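Local coordinates for protein pantothenate synthetase (Francisella tularensis subsp. tularensis, PDB 3N8H) that probably condenses pantoate with beta-alanine to make pantothenate, spending ATP through a pantoyl-adenylate intermediate, at residues 149-154 with 238-243; 60-65 with 99-104. One frame throughout, in Å; residues are numbered along the deposited sequence. Where two conformers were deposited one is given.

How the contacts relate
Contact 1 and contact 2 lie on opposite sides of the chain's centre, about 26 Å apart between centres, yet each has one segment that touches the bound proline. In both, a loop at or beyond the C-terminal end of a parallel-sheet strand is held by side chains of a later segment: strand 240-247 of the antiparallel sheet for 149-154, the end of helix 97-100 and the turn after it for 60-65. Contact 1 is partly buried and mixes a salt bridge with aromatic and alkyl packing between the loop and helix start after strand 146-150 and the antiparallel sheet. Contact 2 is buried, smaller and mainly polar, a tyrosine hydroxyl meeting an asparagine and a threonine, while its outer turn reaches the second subunit.

Contact 1 of 2, residues 149-154 with 238-243; sequences LGEKDY and NNRIFL. With AMP (adenosine monophosphate), chain D; PRO (proline), chain C.
Tyr154 and Arg240 meet because their torsions bring them together: the tyrosine ring swings opposite its own backbone N (chi1 -159°), and the arginine chain, its CG opposite the carbonyl carbon and extended at chi2, sets CD over one face of that ring, 4.2 Å from the centroid, as a CH-pi contact. The bend at chi3 (72°) then turns NE and the guanidinium along the ring, planes 11° apart, overlapping it only at the rim, where NE is 3.8 Å from Tyr154 CE1. Arginine suits this place because its CD can pack on an aromatic face while its end still serves a charge. Glu151, extended, supplies that charge: its OE1 comes to the guanidinium edge, 2.8 Å from Arg240 NH2, in a salt bridge through this one pair, with the two flat groups steeply turned and the hydrogen bond weak and bent. Asn255 of strand 250-257 accepts from NH2 through OD1 and donates to Glu151 O through ND2. Phe242 turns its edge toward the tyrosine face in an offset edge-to-face pair, centroids 5.5 Å apart, and its CE1 packs at 3.5 Å against Tyr154 CB. Gly150, without a side chain, lies close against the AMP, and its N donates to AMP O3' at 2.9 Å. Asp153 OD2 closely approaches AMP O2', at a doubtful length, while Lys152 NZ is 3.1 Å from AMP N7. The loop thus joins the three-stranded antiparallel sheet to the nucleotide site at the C-terminal end of strand 146-150, where Rossmann-like HUP-clan domains bind their nucleotide.

Contact 2 of 2, residues 60-65 with 99-104; sequences NPTQFN and DIYPDG. With PRO (proline), chain C.
Asn60 and Thr62 meet the hydroxyl of Tyr101, whose ring is set by a first torsion with CG opposite the carbonyl carbon (chi1 -61°). Tyr101 OH donates to Asn60 OD1 at 2.6 Å, tilted 30° from the carbonyl plane. The amide and ring planes are nearly parallel, and OD1 lies at the ring edge. Asn60 has its CG opposite the backbone N (chi1 177°), which turns the amide toward the tyrosine; in the Thr62 conformer described, ND2 also donates to Thr62 OG1 at 3.1 Å. In that conformer OG1 stands between backbone N and carbonyl carbon, 3.0 Å from Tyr101 OH, while CG2 approaches the ring obliquely, 3.7 Å from Tyr101 CZ. The 3-10 segment 61-63 follows strand 52-57 and presents Gln63, predicted to bind pantoate and beta-alanine, to the proline pocket, as expected at the C-terminal end of a Rossmann-like sheet. Asparagine suits its place by accepting from the tyrosine while its NH2 group can donate to the threonine. Tyr101 leaves helix 97-100 through a type I turn to Gly104, whose positive phi suits glycine, and Ile100 CG2 lies over one ring face, toward the rim. Beyond it, Asp103 forms a salt bridge with Lys165 of the second subunit.

Contact 1 of 2, residues 149-154 with 238-243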
loop_
_atom_site.group_PDB
_atom_site.type_symbol
_atom_site.label_atom_id
_atom_site.label_comp_id
_atom_site.label_asym_id
_atom_site.label_seq_id
_atom_site.Cartn_x
_atom_site.Cartn_y
_atom_site.Cartn_z
ATOM N N LEU A 149 -16.825 -7.268 8.136
ATOM C CA LEU A 149 -15.896 -8.387 8.081
ATOM C C LEU A 149 -16.355 -9.470 9.054
ATOM O O LEU A 149 -16.915 -9.162 10.112
ATOM C CB LEU A 149 -14.471 -7.939 8.468
ATOM C CG LEU A 149 -13.732 -6.868 7.650
ATOM C CD1 LEU A 149 -12.373 -6.579 8.272
ATOM C CD2 LEU A 149 -13.570 -7.313 6.191
ATOM N N GLY A 150 -16.109 -10.736 8.702
ATOM C CA GLY A 150 -16.463 -11.840 9.570
ATOM C C GLY A 150 -15.335 -12.144 10.561
ATOM O O GLY A 150 -14.148 -12.145 10.219
ATOM N N GLU A 151 -15.713 -12.395 11.807
ATOM C CA GLU A 151 -14.759 -12.795 12.838
ATOM C C GLU A 151 -14.004 -14.099 12.493
ATOM O O GLU A 151 -12.876 -14.343 12.963
ATOM C CB GLU A 151 -15.516 -12.955 14.154
ATOM C CG GLU A 151 -14.677 -13.434 15.306
ATOM C CD GLU A 151 -15.526 -13.731 16.511
ATOM O OE1 GLU A 151 -15.827 -14.921 16.748
ATOM O OE2 GLU A 151 -15.908 -12.767 17.207
ATOM N N LYS A 152 -14.615 -14.940 11.673
ATOM C CA LYS A 152 -13.994 -16.225 11.341
ATOM C C LYS A 152 -12.578 -16.074 10.801
ATOM O O LYS A 152 -11.708 -16.901 11.070
ATOM C CB LYS A 152 -14.831 -16.978 10.314
ATOM C CG LYS A 152 -14.416 -18.440 10.189
ATOM C CD LYS A 152 -15.141 -19.125 9.064
ATOM C CE LYS A 152 -14.382 -18.966 7.789
ATOM N NZ LYS A 152 -15.301 -19.141 6.640
ATOM N N ASP A 153 -12.364 -15.040 9.992
ATOM C CA ASP A 153 -11.040 -14.757 9.470
ATOM C C ASP A 153 -10.393 -13.724 10.398
ATOM O O ASP A 153 -10.275 -12.525 10.082
ATOM C CB ASP A 153 -11.167 -14.268 8.040
ATOM C CG ASP A 153 -11.836 -15.299 7.144
ATOM O OD1 ASP A 153 -11.141 -16.268 6.765
ATOM O OD2 ASP A 153 -13.044 -15.142 6.833
ATOM N N TYR A 154 -10.013 -14.208 11.576
ATOM C CA TYR A 154 -9.603 -13.331 12.684
ATOM C C TYR A 154 -8.375 -12.472 12.400
ATOM O O TYR A 154 -8.334 -11.253 12.710
ATOM C CB TYR A 154 -9.321 -14.162 13.935
ATOM C CG TYR A 154 -9.383 -13.348 15.198
ATOM C CD1 TYR A 154 -10.608 -13.061 15.795
ATOM C CD2 TYR A 154 -8.219 -12.859 15.795
ATOM C CE1 TYR A 154 -10.679 -12.316 16.962
ATOM C CE2 TYR A 154 -8.277 -12.104 16.969
ATOM C CZ TYR A 154 -9.513 -11.839 17.546
ATOM O OH TYR A 154 -9.597 -11.096 18.703
ATOM N N ASN A 238 -4.191 -16.106 23.084
ATOM C CA ASN A 238 -4.970 -15.398 24.090
ATOM C C ASN A 238 -6.022 -16.332 24.684
ATOM O O ASN A 238 -5.677 -17.375 25.241
ATOM C CB ASN A 238 -5.597 -14.139 23.492
ATOM C CG ASN A 238 -4.589 -13.023 23.324
ATOM O OD1 ASN A 238 -4.243 -12.345 24.292
ATOM N ND2 ASN A 238 -4.093 -12.840 22.103
ATOM N N ASN A 239 -7.299 -15.984 24.569
ATOM C CA ASN A 239 -8.323 -16.894 25.075
ATOM C C ASN A 239 -9.166 -17.526 23.969
ATOM O O ASN A 239 -10.302 -17.950 24.203
ATOM C CB ASN A 239 -9.198 -16.218 26.138
ATOM C CG ASN A 239 -9.654 -14.832 25.727
ATOM O OD1 ASN A 239 -10.017 -14.601 24.569
ATOM N ND2 ASN A 239 -9.641 -13.896 26.680
ATOM N N ARG A 240 -8.594 -17.605 22.771
ATOM C CA ARG A 240 -9.284 -18.223 21.642
ATOM C C ARG A 240 -8.541 -19.460 21.192
ATOM O O ARG A 240 -7.330 -19.579 21.383
ATOM C CB ARG A 240 -9.404 -17.238 20.470
ATOM C CG ARG A 240 -10.032 -15.904 20.869
ATOM C CD ARG A 240 -10.267 -14.995 19.680
ATOM N NE ARG A 240 -11.362 -15.482 18.854
ATOM C CZ ARG A 240 -12.640 -15.180 19.051
ATOM N NH1 ARG A 240 -13.010 -14.375 20.041
ATOM N NH2 ARG A 240 -13.550 -15.678 18.249
ATOM N N ILE A 241 -9.283 -20.394 20.619
ATOM C CA ILE A 241 -8.702 -21.482 19.857
ATOM C C ILE A 241 -8.743 -21.138 18.368
ATOM O O ILE A 241 -9.794 -20.739 17.840
ATOM C CB ILE A 241 -9.493 -22.775 20.053
ATOM C CG1 ILE A 241 -9.551 -23.161 21.531
ATOM C CG2 ILE A 241 -8.894 -23.902 19.210
ATOM C CD1 ILE A 241 -8.181 -23.397 22.173
ATOM N N PHE A 242 -7.598 -21.307 17.709
ATOM C CA PHE A 242 -7.456 -21.203 16.261
ATOM C C PHE A 242 -7.099 -22.563 15.657
ATOM O O PHE A 242 -6.224 -23.263 16.156
ATOM C CB PHE A 242 -6.336 -20.223 15.907
ATOM C CG PHE A 242 -6.668 -18.793 16.203
ATOM C CD1 PHE A 242 -6.963 -17.912 15.175
ATOM C CD2 PHE A 242 -6.717 -18.343 17.513
ATOM C CE1 PHE A 242 -7.279 -16.594 15.453
ATOM C CE2 PHE A 242 -7.021 -17.026 17.802
ATOM C CZ PHE A 242 -7.306 -16.152 16.766
ATOM N N LEU A 243 -7.755 -22.922 14.567
ATOM C CA LEU A 243 -7.400 -24.150 13.851
ATOM C C LEU A 243 -7.673 -24.057 12.359
ATOM O O LEU A 243 -8.397 -23.162 11.891
ATOM C CB LEU A 243 -8.109 -25.384 14.438
ATOM C CG LEU A 243 -9.581 -25.581 14.082
ATOM C CD1 LEU A 243 -9.871 -27.058 14.036
ATOM C CD2 LEU A 243 -10.436 -24.907 15.130
HETATM P P AMP D . -14.696 -14.825 1.673
HETATM O O1P AMP D . -15.730 -14.633 0.568
HETATM O O2P AMP D . -14.609 -16.195 2.274
HETATM O O3P AMP D . -13.366 -14.255 1.335
HETATM O "O5'" AMP D . -15.350 -14.003 2.909
HETATM C "C5'" AMP D . -15.900 -12.694 2.757
HETATM C "C4'" AMP D . -16.274 -12.127 4.104
HETATM O "O4'" AMP D . -17.291 -12.985 4.712
HETATM C "C3'" AMP D . -15.106 -12.048 5.104
HETATM O "O3'" AMP D . -15.271 -10.900 5.953
HETATM C "C2'" AMP D . -15.298 -13.322 5.918
HETATM O "O2'" AMP D . -14.696 -13.337 7.202
HETATM C "C1'" AMP D . -16.821 -13.407 5.984
HETATM N N9 AMP D . -17.294 -14.757 6.315
HETATM C C8 AMP D . -16.922 -15.902 5.696
HETATM N N7 AMP D . -17.522 -16.975 6.283
HETATM C C5 AMP D . -18.270 -16.511 7.316
HETATM C C6 AMP D . -19.150 -17.114 8.339
HETATM N N6 AMP D . -19.317 -18.447 8.365
HETATM N N1 AMP D . -19.761 -16.314 9.231
HETATM C C2 AMP D . -19.551 -14.976 9.197
HETATM N N3 AMP D . -18.769 -14.351 8.291
HETATM C C4 AMP D . -18.112 -15.054 7.332
HETATM N N PRO C . -11.272 -16.193 2.356
HETATM C CA PRO C . -10.075 -15.641 1.727
HETATM C C PRO C . -9.285 -16.747 1.026
HETATM O O PRO C . -9.615 -17.928 1.196
HETATM C CB PRO C . -9.289 -15.089 2.917
HETATM C CG PRO C . -10.345 -14.704 3.899
HETATM C CD PRO C . -11.454 -15.712 3.737
#

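Contact 2 of 2, residues 60-65 with 99-104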
loop_
_atom_site.group_PDB
_atom_site.type_symbol
_atom_site.label_atom_id
_atom_site.label_comp_id
_atom_site.label_asym_id
_atom_site.label_seq_id
_atom_site.Cartn_x
_atom_site.Cartn_y
_atom_site.Cartn_z
ATOM N N ASN A 60 -9.664 -13.001 -5.846
ATOM C CA ASN A 60 -8.347 -12.395 -5.968
ATOM C C ASN A 60 -7.211 -13.411 -6.105
ATOM O O ASN A 60 -6.865 -14.078 -5.129
ATOM C CB ASN A 60 -8.099 -11.473 -4.765
ATOM C CG ASN A 60 -6.731 -10.863 -4.787
ATOM O OD1 ASN A 60 -6.248 -10.461 -5.839
ATOM N ND2 ASN A 60 -6.086 -10.798 -3.625
ATOM N N PRO A 61 -6.600 -13.500 -7.304
ATOM C CA PRO A 61 -5.566 -14.514 -7.541
ATOM C C PRO A 61 -4.331 -14.326 -6.665
ATOM O O PRO A 61 -3.646 -15.299 -6.368
ATOM C CB PRO A 61 -5.143 -14.289 -8.999
ATOM C CG PRO A 61 -6.095 -13.305 -9.570
ATOM C CD PRO A 61 -6.817 -12.624 -8.472
ATOM N N THR A 62 -4.033 -13.091 -6.250
ATOM C CA THR A 62 -2.734 -12.835 -5.601
ATOM C C THR A 62 -2.707 -13.383 -4.186
ATOM O O THR A 62 -1.652 -13.479 -3.562
ATOM C CB THR A 62 -2.335 -11.347 -5.575
ATOM O OG1 THR A 62 -3.248 -10.607 -4.741
ATOM C CG2 THR A 62 -2.296 -10.769 -6.991
ATOM N N GLN A 63 -3.876 -13.745 -3.679
ATOM C CA GLN A 63 -3.937 -14.267 -2.325
ATOM C C GLN A 63 -4.069 -15.787 -2.251
ATOM O O GLN A 63 -4.103 -16.362 -1.154
ATOM C CB GLN A 63 -5.042 -13.572 -1.535
ATOM C CG GLN A 63 -6.469 -13.957 -1.884
ATOM C CD GLN A 63 -7.452 -13.129 -1.084
ATOM O OE1 GLN A 63 -8.221 -13.649 -0.260
ATOM N NE2 GLN A 63 -7.416 -11.823 -1.300
ATOM N N PHE A 64 -4.164 -16.441 -3.400
ATOM C CA PHE A 64 -4.156 -17.911 -3.394
ATOM C C PHE A 64 -2.722 -18.351 -3.449
ATOM O O PHE A 64 -2.053 -18.160 -4.461
ATOM C CB PHE A 64 -4.912 -18.476 -4.584
ATOM C CG PHE A 64 -6.397 -18.348 -4.454
ATOM C CD1 PHE A 64 -7.183 -19.462 -4.129
ATOM C CD2 PHE A 64 -7.010 -17.108 -4.618
ATOM C CE1 PHE A 64 -8.557 -19.339 -3.988
ATOM C CE2 PHE A 64 -8.377 -16.973 -4.467
ATOM C CZ PHE A 64 -9.157 -18.090 -4.152
ATOM N N ASN A 65 -2.226 -18.903 -2.357
ATOM C CA ASN A 65 -0.886 -19.502 -2.385
ATOM C C ASN A 65 -0.883 -20.896 -3.070
ATOM O O ASN A 65 0.159 -21.418 -3.460
ATOM C CB ASN A 65 -0.320 -19.605 -0.971
ATOM C CG ASN A 65 -1.272 -20.312 -0.024
ATOM O OD1 ASN A 65 -2.384 -19.827 0.230
ATOM N ND2 ASN A 65 -0.858 -21.484 0.480
ATOM N N ASP A 99 -9.129 -5.099 -14.427
ATOM C CA ASP A 99 -9.626 -3.894 -13.752
ATOM C C ASP A 99 -8.777 -3.614 -12.497
ATOM O O ASP A 99 -8.364 -2.482 -12.236
ATOM C CB ASP A 99 -11.082 -4.076 -13.331
ATOM C CG ASP A 99 -12.040 -4.125 -14.519
ATOM O OD1 ASP A 99 -13.101 -4.786 -14.406
ATOM O OD2 ASP A 99 -11.722 -3.517 -15.560
ATOM N N ILE A 100 -8.522 -4.658 -11.720
ATOM C CA ILE A 100 -7.913 -4.482 -10.404
ATOM C C ILE A 100 -6.393 -4.378 -10.464
ATOM O O ILE A 100 -5.769 -3.609 -9.704
ATOM C CB ILE A 100 -8.355 -5.598 -9.412
ATOM C CG1 ILE A 100 -9.871 -5.554 -9.219
ATOM C CG2 ILE A 100 -7.664 -5.424 -8.059
ATOM C CD1 ILE A 100 -10.396 -4.200 -8.729
ATOM N N TYR A 101 -5.807 -5.159 -11.365
ATOM C CA TYR A 101 -4.365 -5.182 -11.579
ATOM C C TYR A 101 -4.072 -4.871 -13.031
ATOM O O TYR A 101 -3.741 -5.764 -13.798
ATOM C CB TYR A 101 -3.816 -6.565 -11.290
ATOM C CG TYR A 101 -4.047 -7.006 -9.878
ATOM C CD1 TYR A 101 -3.185 -6.608 -8.846
ATOM C CD2 TYR A 101 -5.133 -7.816 -9.569
ATOM C CE1 TYR A 101 -3.405 -7.023 -7.555
ATOM C CE2 TYR A 101 -5.358 -8.245 -8.292
ATOM C CZ TYR A 101 -4.502 -7.851 -7.284
ATOM O OH TYR A 101 -4.756 -8.299 -6.009
ATOM N N PRO A 102 -4.195 -3.594 -13.414
ATOM C CA PRO A 102 -3.974 -3.182 -14.801
ATOM C C PRO A 102 -2.615 -3.624 -15.346
ATOM O O PRO A 102 -2.525 -3.969 -16.521
ATOM C CB PRO A 102 -4.062 -1.647 -14.737
ATOM C CG PRO A 102 -3.967 -1.297 -13.259
ATOM C CD PRO A 102 -4.593 -2.468 -12.555
ATOM N N ASP A 103 -1.577 -3.623 -14.501
ATOM C CA ASP A 103 -0.207 -3.887 -14.944
ATOM C C ASP A 103 0.356 -5.121 -14.238
ATOM O O ASP A 103 1.567 -5.349 -14.219
ATOM C CB ASP A 103 0.697 -2.673 -14.652
ATOM C CG ASP A 103 0.213 -1.408 -15.345
ATOM O OD1 ASP A 103 0.050 -1.457 -16.585
ATOM O OD2 ASP A 103 -0.010 -0.371 -14.659
ATOM N N GLY A 104 -0.539 -5.916 -13.665
ATOM C CA GLY A 104 -0.146 -7.071 -12.881
ATOM C C GLY A 104 0.079 -6.707 -11.427
ATOM O O GLY A 104 -0.236 -5.600 -10.994
HETATM N N PRO C . -11.272 -16.193 2.356
HETATM C CA PRO C . -10.075 -15.641 1.727
HETATM C C PRO C . -9.285 -16.747 1.026
HETATM O O PRO C . -9.615 -17.928 1.196
HETATM C CB PRO C . -9.289 -15.089 2.917
HETATM C CG PRO C . -10.345 -14.704 3.899
HETATM C CD PRO C . -11.454 -15.712 3.737
#